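Trichomaglin (Trichosanthes lepiniana, PDB 1SGL) is an S-like ribonuclease of the T2 family, which probably hydrolyses phosphodiester bonds in RNA. Local coordinates at residues T81-C84 against A85-S89; W117-F120 against K121-K125. All coordinates share one frame; numbering follows the deposited sequence.

Interaction 1 (T81-C84 against A85-S89); sequences TYRC and ALEQS. With SO4 (sulfate ion), chain C.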
ATOM      1  N   THR A  81       9.060  -5.378  -0.858  1.00 25.28           N
ATOM      2  CA  THR A  81       9.670  -4.075  -1.055  1.00 27.81           C
ATOM      3  C   THR A  81       9.998  -3.985  -2.542  1.00 27.50           C
ATOM      4  O   THR A  81      10.062  -5.002  -3.223  1.00 27.38           O
ATOM      5  CB  THR A  81      10.962  -3.905  -0.213  1.00 29.50           C
ATOM      6  OG1 THR A  81      11.468  -2.574  -0.390  1.00 32.83           O
ATOM      7  CG2 THR A  81      12.031  -4.892  -0.654  1.00 30.39           C
ATOM      8  N   TYR A  82      10.181  -2.776  -3.052  1.00 29.19           N
ATOM      9  CA  TYR A  82      10.485  -2.607  -4.464  1.00 31.67           C
ATOM     10  C   TYR A  82      11.832  -1.929  -4.674  1.00 33.83           C
ATOM     11  O   TYR A  82      12.134  -1.451  -5.766  1.00 35.32           O
ATOM     12  CB  TYR A  82       9.351  -1.829  -5.156  1.00 29.77           C
ATOM     13  CG  TYR A  82       8.068  -2.639  -5.260  1.00 28.43           C
ATOM     14  CD1 TYR A  82       8.001  -3.770  -6.072  1.00 26.83           C
ATOM     15  CD2 TYR A  82       6.946  -2.314  -4.499  1.00 27.72           C
ATOM     16  CE1 TYR A  82       6.853  -4.559  -6.121  1.00 26.54           C
ATOM     17  CE2 TYR A  82       5.792  -3.097  -4.540  1.00 25.72           C
ATOM     18  CZ  TYR A  82       5.755  -4.216  -5.351  1.00 26.25           C
ATOM     19  OH  TYR A  82       4.627  -5.002  -5.384  1.00 26.86           O
ATOM     20  N   ARG A  83      12.635  -1.913  -3.613  1.00 36.77           N
ATOM     21  CA  ARG A  83      13.977  -1.332  -3.625  1.00 39.56           C
ATOM     22  C   ARG A  83      14.925  -2.418  -3.136  1.00 39.91           C
ATOM     23  O   ARG A  83      14.506  -3.360  -2.467  1.00 40.19           O
ATOM     24  CB  ARG A  83      14.075  -0.150  -2.659  1.00 41.56           C
ATOM     25  CG  ARG A  83      12.965   0.860  -2.783  1.00 47.04           C
ATOM     26  CD  ARG A  83      13.104   1.967  -1.751  1.00 51.01           C
ATOM     27  NE  ARG A  83      11.856   2.711  -1.596  1.00 55.79           N
ATOM     28  CZ  ARG A  83      11.685   3.735  -0.761  1.00 57.87           C
ATOM     29  NH1 ARG A  83      12.691   4.150   0.001  1.00 58.72           N
ATOM     30  NH2 ARG A  83      10.501   4.330  -0.669  1.00 58.73           N
ATOM     31  N   CYS A  84      16.204  -2.284  -3.455  1.00 40.33           N
ATOM     32  CA  CYS A  84      17.177  -3.267  -3.012  1.00 40.82           C
ATOM     33  C   CYS A  84      18.006  -2.750  -1.858  1.00 41.50           C
ATOM     34  O   CYS A  84      18.903  -3.435  -1.376  1.00 42.91           O
ATOM     35  CB  CYS A  84      18.087  -3.678  -4.163  1.00 39.55           C
ATOM     36  SG  CYS A  84      17.271  -4.885  -5.237  1.00 38.69           S
ATOM     37  N   ALA A  85      17.697  -1.539  -1.413  1.00 42.24           N
ATOM     38  CA  ALA A  85      18.412  -0.930  -0.304  1.00 43.31           C
ATOM     39  C   ALA A  85      17.500  -0.884   0.915  1.00 43.69           C
ATOM     40  O   ALA A  85      16.285  -1.023   0.787  1.00 44.44           O
ATOM     41  CB  ALA A  85      18.852   0.481  -0.689  1.00 42.46           C
ATOM     42  N   LEU A  86      18.078  -0.707   2.098  1.00 44.09           N
ATOM     43  CA  LEU A  86      17.269  -0.613   3.308  1.00 44.80           C
ATOM     44  C   LEU A  86      16.610   0.765   3.284  1.00 44.69           C
ATOM     45  O   LEU A  86      17.096   1.681   2.619  1.00 44.28           O
ATOM     46  CB  LEU A  86      18.129  -0.767   4.566  1.00 44.74           C
ATOM     47  CG  LEU A  86      18.716  -2.154   4.846  1.00 45.56           C
ATOM     48  CD1 LEU A  86      19.596  -2.090   6.086  1.00 46.00           C
ATOM     49  CD2 LEU A  86      17.598  -3.167   5.043  1.00 44.63           C
ATOM     50  N   GLU A  87      15.509   0.908   4.006  1.00 44.46           N
ATOM     51  CA  GLU A  87      14.782   2.168   4.030  1.00 44.46           C
ATOM     52  C   GLU A  87      15.237   3.080   5.167  1.00 45.07           C
ATOM     53  O   GLU A  87      15.488   2.630   6.287  1.00 44.12           O
ATOM     54  CB  GLU A  87      13.278   1.895   4.158  1.00 43.99           C
ATOM     55  CG  GLU A  87      12.751   0.810   3.219  1.00 43.63           C
ATOM     56  CD  GLU A  87      11.894   1.359   2.090  1.00 43.56           C
ATOM     57  OE1 GLU A  87      11.409   0.558   1.263  1.00 42.48           O
ATOM     58  OE2 GLU A  87      11.700   2.590   2.030  1.00 44.40           O
ATOM     59  N   GLN A  88      15.340   4.369   4.863  1.00 46.23           N
ATOM     60  CA  GLN A  88      15.727   5.360   5.856  1.00 47.12           C
ATOM     61  C   GLN A  88      14.591   5.411   6.877  1.00 46.96           C
ATOM     62  O   GLN A  88      13.449   5.720   6.527  1.00 47.02           O
ATOM     63  CB  GLN A  88      15.901   6.727   5.185  1.00 48.72           C
ATOM     64  CG  GLN A  88      16.325   7.831   6.134  1.00 51.25           C
ATOM     65  CD  GLN A  88      17.718   7.618   6.695  1.00 53.25           C
ATOM     66  OE1 GLN A  88      18.115   8.275   7.662  1.00 54.55           O
ATOM     67  NE2 GLN A  88      18.475   6.706   6.084  1.00 52.95           N
ATOM     68  N   SER A  89      14.895   5.099   8.131  1.00 46.65           N
ATOM     69  CA  SER A  89      13.872   5.097   9.168  1.00 46.68           C
ATOM     70  C   SER A  89      14.145   6.133  10.261  1.00 47.11           C
ATOM     71  O   SER A  89      14.866   7.108  10.038  1.00 46.77           O
ATOM     72  CB  SER A  89      13.762   3.694   9.777  1.00 46.60           C
ATOM     73  OG  SER A  89      12.628   3.576  10.618  1.00 46.22           O
TER
HETATM   74  S   SO4 C 252       9.137   0.465  -1.819  1.00 62.99           S
HETATM   75  O1  SO4 C 252       7.911   1.174  -2.230  1.00 64.03           O
HETATM   76  O2  SO4 C 252      10.035   0.340  -2.980  1.00 63.95           O
HETATM   77  O3  SO4 C 252       8.795  -0.880  -1.322  1.00 63.12           O
HETATM   78  O4  SO4 C 252       9.805   1.229  -0.752  1.00 63.08           O

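Interaction 2 (W117-F120 against K121-K125); sequences WNYF and KKTLK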
ATOM      1  N   TRP A 117       2.655  -6.248  16.612  1.00 37.52           N
ATOM      2  CA  TRP A 117       1.737  -7.322  16.279  1.00 39.64           C
ATOM      3  C   TRP A 117       0.405  -6.842  15.723  1.00 38.48           C
ATOM      4  O   TRP A 117       0.006  -7.220  14.621  1.00 39.13           O
ATOM      5  CB  TRP A 117       1.475  -8.187  17.506  1.00 41.29           C
ATOM      6  CG  TRP A 117       0.962  -9.521  17.135  1.00 43.32           C
ATOM      7  CD1 TRP A 117       1.663 -10.526  16.536  1.00 44.54           C
ATOM      8  CD2 TRP A 117      -0.375  -9.999  17.297  1.00 44.70           C
ATOM      9  NE1 TRP A 117       0.843 -11.604  16.313  1.00 45.56           N
ATOM     10  CE2 TRP A 117      -0.414 -11.308  16.770  1.00 45.60           C
ATOM     11  CE3 TRP A 117      -1.546  -9.448  17.833  1.00 46.10           C
ATOM     12  CZ2 TRP A 117      -1.584 -12.081  16.764  1.00 47.05           C
ATOM     13  CZ3 TRP A 117      -2.712 -10.216  17.827  1.00 47.97           C
ATOM     14  CH2 TRP A 117      -2.719 -11.521  17.294  1.00 47.89           C
ATOM     15  N   ASN A 118      -0.277  -6.013  16.503  1.00 37.04           N
ATOM     16  CA  ASN A 118      -1.571  -5.470  16.130  1.00 34.96           C
ATOM     17  C   ASN A 118      -1.488  -4.618  14.864  1.00 32.93           C
ATOM     18  O   ASN A 118      -2.432  -4.575  14.080  1.00 32.60           O
ATOM     19  CB  ASN A 118      -2.129  -4.647  17.296  1.00 36.83           C
ATOM     20  CG  ASN A 118      -3.549  -4.180  17.056  1.00 39.04           C
ATOM     21  OD1 ASN A 118      -4.423  -4.966  16.683  1.00 40.65           O
ATOM     22  ND2 ASN A 118      -3.792  -2.894  17.283  1.00 39.25           N
ATOM     23  N   TYR A 119      -0.361  -3.944  14.666  1.00 29.96           N
ATOM     24  CA  TYR A 119      -0.184  -3.114  13.484  1.00 28.32           C
ATOM     25  C   TYR A 119      -0.194  -3.977  12.217  1.00 27.89           C
ATOM     26  O   TYR A 119      -0.953  -3.713  11.288  1.00 27.20           O
ATOM     27  CB  TYR A 119       1.126  -2.336  13.570  1.00 25.32           C
ATOM     28  CG  TYR A 119       1.406  -1.469  12.363  1.00 25.38           C
ATOM     29  CD1 TYR A 119       0.607  -0.358  12.066  1.00 24.38           C
ATOM     30  CD2 TYR A 119       2.475  -1.758  11.514  1.00 23.89           C
ATOM     31  CE1 TYR A 119       0.877   0.445  10.948  1.00 23.19           C
ATOM     32  CE2 TYR A 119       2.752  -0.974  10.410  1.00 22.71           C
ATOM     33  CZ  TYR A 119       1.957   0.127  10.126  1.00 25.33           C
ATOM     34  OH  TYR A 119       2.264   0.899   9.026  1.00 24.55           O
ATOM     35  N   PHE A 120       0.639  -5.011  12.185  1.00 26.53           N
ATOM     36  CA  PHE A 120       0.686  -5.884  11.020  1.00 26.46           C
ATOM     37  C   PHE A 120      -0.588  -6.696  10.877  1.00 26.07           C
ATOM     38  O   PHE A 120      -1.075  -6.905   9.769  1.00 25.35           O
ATOM     39  CB  PHE A 120       1.907  -6.803  11.091  1.00 25.22           C
ATOM     40  CG  PHE A 120       3.200  -6.063  11.015  1.00 25.13           C
ATOM     41  CD1 PHE A 120       3.528  -5.337   9.874  1.00 24.56           C
ATOM     42  CD2 PHE A 120       4.060  -6.021  12.104  1.00 26.56           C
ATOM     43  CE1 PHE A 120       4.690  -4.571   9.821  1.00 24.07           C
ATOM     44  CE2 PHE A 120       5.229  -5.257  12.063  1.00 25.77           C
ATOM     45  CZ  PHE A 120       5.542  -4.531  10.920  1.00 24.93           C
ATOM     46  N   LYS A 121      -1.133  -7.145  12.002  1.00 26.72           N
ATOM     47  CA  LYS A 121      -2.362  -7.921  11.980  1.00 27.19           C
ATOM     48  C   LYS A 121      -3.499  -7.101  11.375  1.00 26.84           C
ATOM     49  O   LYS A 121      -4.218  -7.577  10.501  1.00 25.32           O
ATOM     50  CB  LYS A 121      -2.751  -8.333  13.392  1.00 29.48           C
ATOM     51  CG  LYS A 121      -4.061  -9.083  13.468  1.00 31.52           C
ATOM     52  CD  LYS A 121      -4.392  -9.428  14.910  1.00 35.58           C
ATOM     53  CE  LYS A 121      -5.676 -10.237  15.004  1.00 36.58           C
ATOM     54  NZ  LYS A 121      -5.995 -10.599  16.413  1.00 38.86           N
ATOM     55  N   LYS A 122      -3.659  -5.869  11.847  1.00 25.66           N
ATOM     56  CA  LYS A 122      -4.723  -5.000  11.351  1.00 26.14           C
ATOM     57  C   LYS A 122      -4.526  -4.616   9.891  1.00 24.58           C
ATOM     58  O   LYS A 122      -5.473  -4.595   9.110  1.00 24.12           O
ATOM     59  CB  LYS A 122      -4.806  -3.719  12.178  1.00 27.91           C
ATOM     60  CG  LYS A 122      -6.227  -3.233  12.347  1.00 32.19           C
ATOM     61  CD  LYS A 122      -6.972  -4.192  13.270  1.00 35.46           C
ATOM     62  CE  LYS A 122      -8.475  -4.062  13.133  1.00 37.48           C
ATOM     63  NZ  LYS A 122      -8.925  -4.492  11.780  1.00 40.26           N
ATOM     64  N   THR A 123      -3.294  -4.291   9.527  1.00 23.07           N
ATOM     65  CA  THR A 123      -3.016  -3.906   8.158  1.00 21.90           C
ATOM     66  C   THR A 123      -3.330  -5.049   7.191  1.00 21.17           C
ATOM     67  O   THR A 123      -3.933  -4.832   6.144  1.00 19.76           O
ATOM     68  CB  THR A 123      -1.554  -3.464   8.002  1.00 21.53           C
ATOM     69  OG1 THR A 123      -1.313  -2.319   8.838  1.00 20.98           O
ATOM     70  CG2 THR A 123      -1.263  -3.096   6.548  1.00 20.61           C
ATOM     71  N   LEU A 124      -2.939  -6.268   7.552  1.00 22.05           N
ATOM     72  CA  LEU A 124      -3.203  -7.427   6.702  1.00 23.33           C
ATOM     73  C   LEU A 124      -4.697  -7.761   6.636  1.00 24.02           C
ATOM     74  O   LEU A 124      -5.214  -8.123   5.576  1.00 23.29           O
ATOM     75  CB  LEU A 124      -2.413  -8.640   7.204  1.00 23.37           C
ATOM     76  CG  LEU A 124      -0.910  -8.565   6.905  1.00 23.46           C
ATOM     77  CD1 LEU A 124      -0.173  -9.685   7.623  1.00 24.42           C
ATOM     78  CD2 LEU A 124      -0.692  -8.665   5.398  1.00 22.21           C
ATOM     79  N   LYS A 125      -5.391  -7.636   7.763  1.00 24.04           N
ATOM     80  CA  LYS A 125      -6.822  -7.919   7.793  1.00 26.40           C
ATOM     81  C   LYS A 125      -7.564  -6.991   6.845  1.00 25.16           C
ATOM     82  O   LYS A 125      -8.422  -7.433   6.086  1.00 25.91           O
ATOM     83  CB  LYS A 125      -7.388  -7.743   9.207  1.00 29.07           C
ATOM     84  CG  LYS A 125      -7.003  -8.842  10.183  1.00 34.08           C
ATOM     85  CD  LYS A 125      -7.483  -8.532  11.613  1.00 37.86           C
ATOM     86  CE  LYS A 125      -9.006  -8.469  11.714  1.00 41.15           C
ATOM     87  NZ  LYS A 125      -9.629  -7.403  10.870  1.00 43.13           N
TER

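Interaction 1 (T81-C84 against A85-S89)
Arg83 and Glu87 meet on one continuous piece of chain. Residues 81-86 form an irregular loop; the backbone bends at Cys84 and runs extended from Ala85 into the short strand 87-88. No hydrogen bond joins 81-84 to 85-89. Side chains make the link across the turn. Arg83 NH1 lies 2.7 Å from Glu87 OE2, a salt bridge. The oxygen sits over one face of the guanidinium, so the attraction is between charges and no N-H points at it. The two planes are 46° apart, and the side chains cross at about a right angle. Arg83 CG is anti to the carbonyl carbon (chi1 -49°), and the chain runs extended to NE, which carries the guanidinium over to the carboxylate. Strand 87-88 pairs antiparallel with strand 94-95. The disulfide from Cys84 to Cys26 ties the loop to another part of this ribonuclease T2 fold. Glu87 also rests on Leu97 and Gln100 of helix 97-106. A sulfate, probably from the crystallisation liquor, lies beside the turn. Sulfate O3 accepts a hydrogen bond of 2.9 Å from Tyr82 N. Thr81 OG1 gives sulfate O3 a weak one of 3.3 Å. Sulfate O4 is 2.7 Å from Arg83 NE. Thr81 OG1 also takes a weak bond from Arg83 N and is 3.5 Å from Glu87 OE1. Replacing Glu87 by an alanine removes the carboxylate, so Arg83 would probably lose its mate across the turn and its guanidinium would be freer to swing. The CB of Tyr82 points away from 85-89, and its OH bonds to Thr41 OG1.

Interaction 2 (W117-F120 against K121-K125)
Trp117 and Lys121 meet twice, through the backbone and through their side chains. Both segments belong to helix 116-129. Lys121 N gives a hydrogen bond of 2.9 Å to Trp117 O. The next bonds follow the same i to i+4 pattern: Lys122 N to Asn118 O, Thr123 N to Tyr119 O and Leu124 N to Phe120 O. One turn on, Lys125 N bonds to Lys121 O. Each of these carbonyls is thus satisfied along the helix. Tyr119 O has a second donor. Thr123 OG1 gives Tyr119 O a hydrogen bond of 2.8 Å, in addition to the 3.0 Å bond to Tyr119 O from Thr123 N. The two donors reach the oxygen from opposite faces of the carbonyl plane. The hydroxyl can do this because OG1 stands beside its own backbone N (chi1 -61°), folded back toward the preceding turn. This grips a buried hydroxyl and leaves Thr123 OG1 4.1 Å above one face of the Tyr119 ring, near the rim. The helix packs on strand 40-47 of the central sheet in this ribonuclease T2 fold. Thr123 and Leu124 both touch Ile42 there, and Tyr119 OH bonds to Leu45 O. Phe120 faces helix 97-106, against Trp98 and Tyr102, and its ring also meets Trp79. The other side of the helix carries more polar groups. The Lys121 chain is fully extended and runs obliquely past the six-membered part of the Trp117 indole. Lys121 CD comes to 3.5 Å from Trp117 CZ3, and Lys121 NZ to 3.5 Å from Trp117 CH2. The Trp117 ring also meets Phe71. The Lys122 chain is bent, not extended, and makes a cation-pi contact with Phe187.

Interaction 1 comes first along the chain, in the loop after helix 72-78. It joins the two sides of a bend that leads into strand 87-88. The chain then passes through strand 94-95 and helix 97-106 before interaction 2 opens within helix 116-129. The two contacts are in series and neither nests in nor crosses the other. Their centres are 21 Å apart, and their nearest atoms are about 11 Å apart, so they do not touch. Helix 97-106 connects them. Glu87, in strand 87-88, and Ser89 just after it touch that helix, and Tyr119 and Phe120 touch it from helix 116-129. Strand 40-47 is shared too, through Thr41 and Leu45.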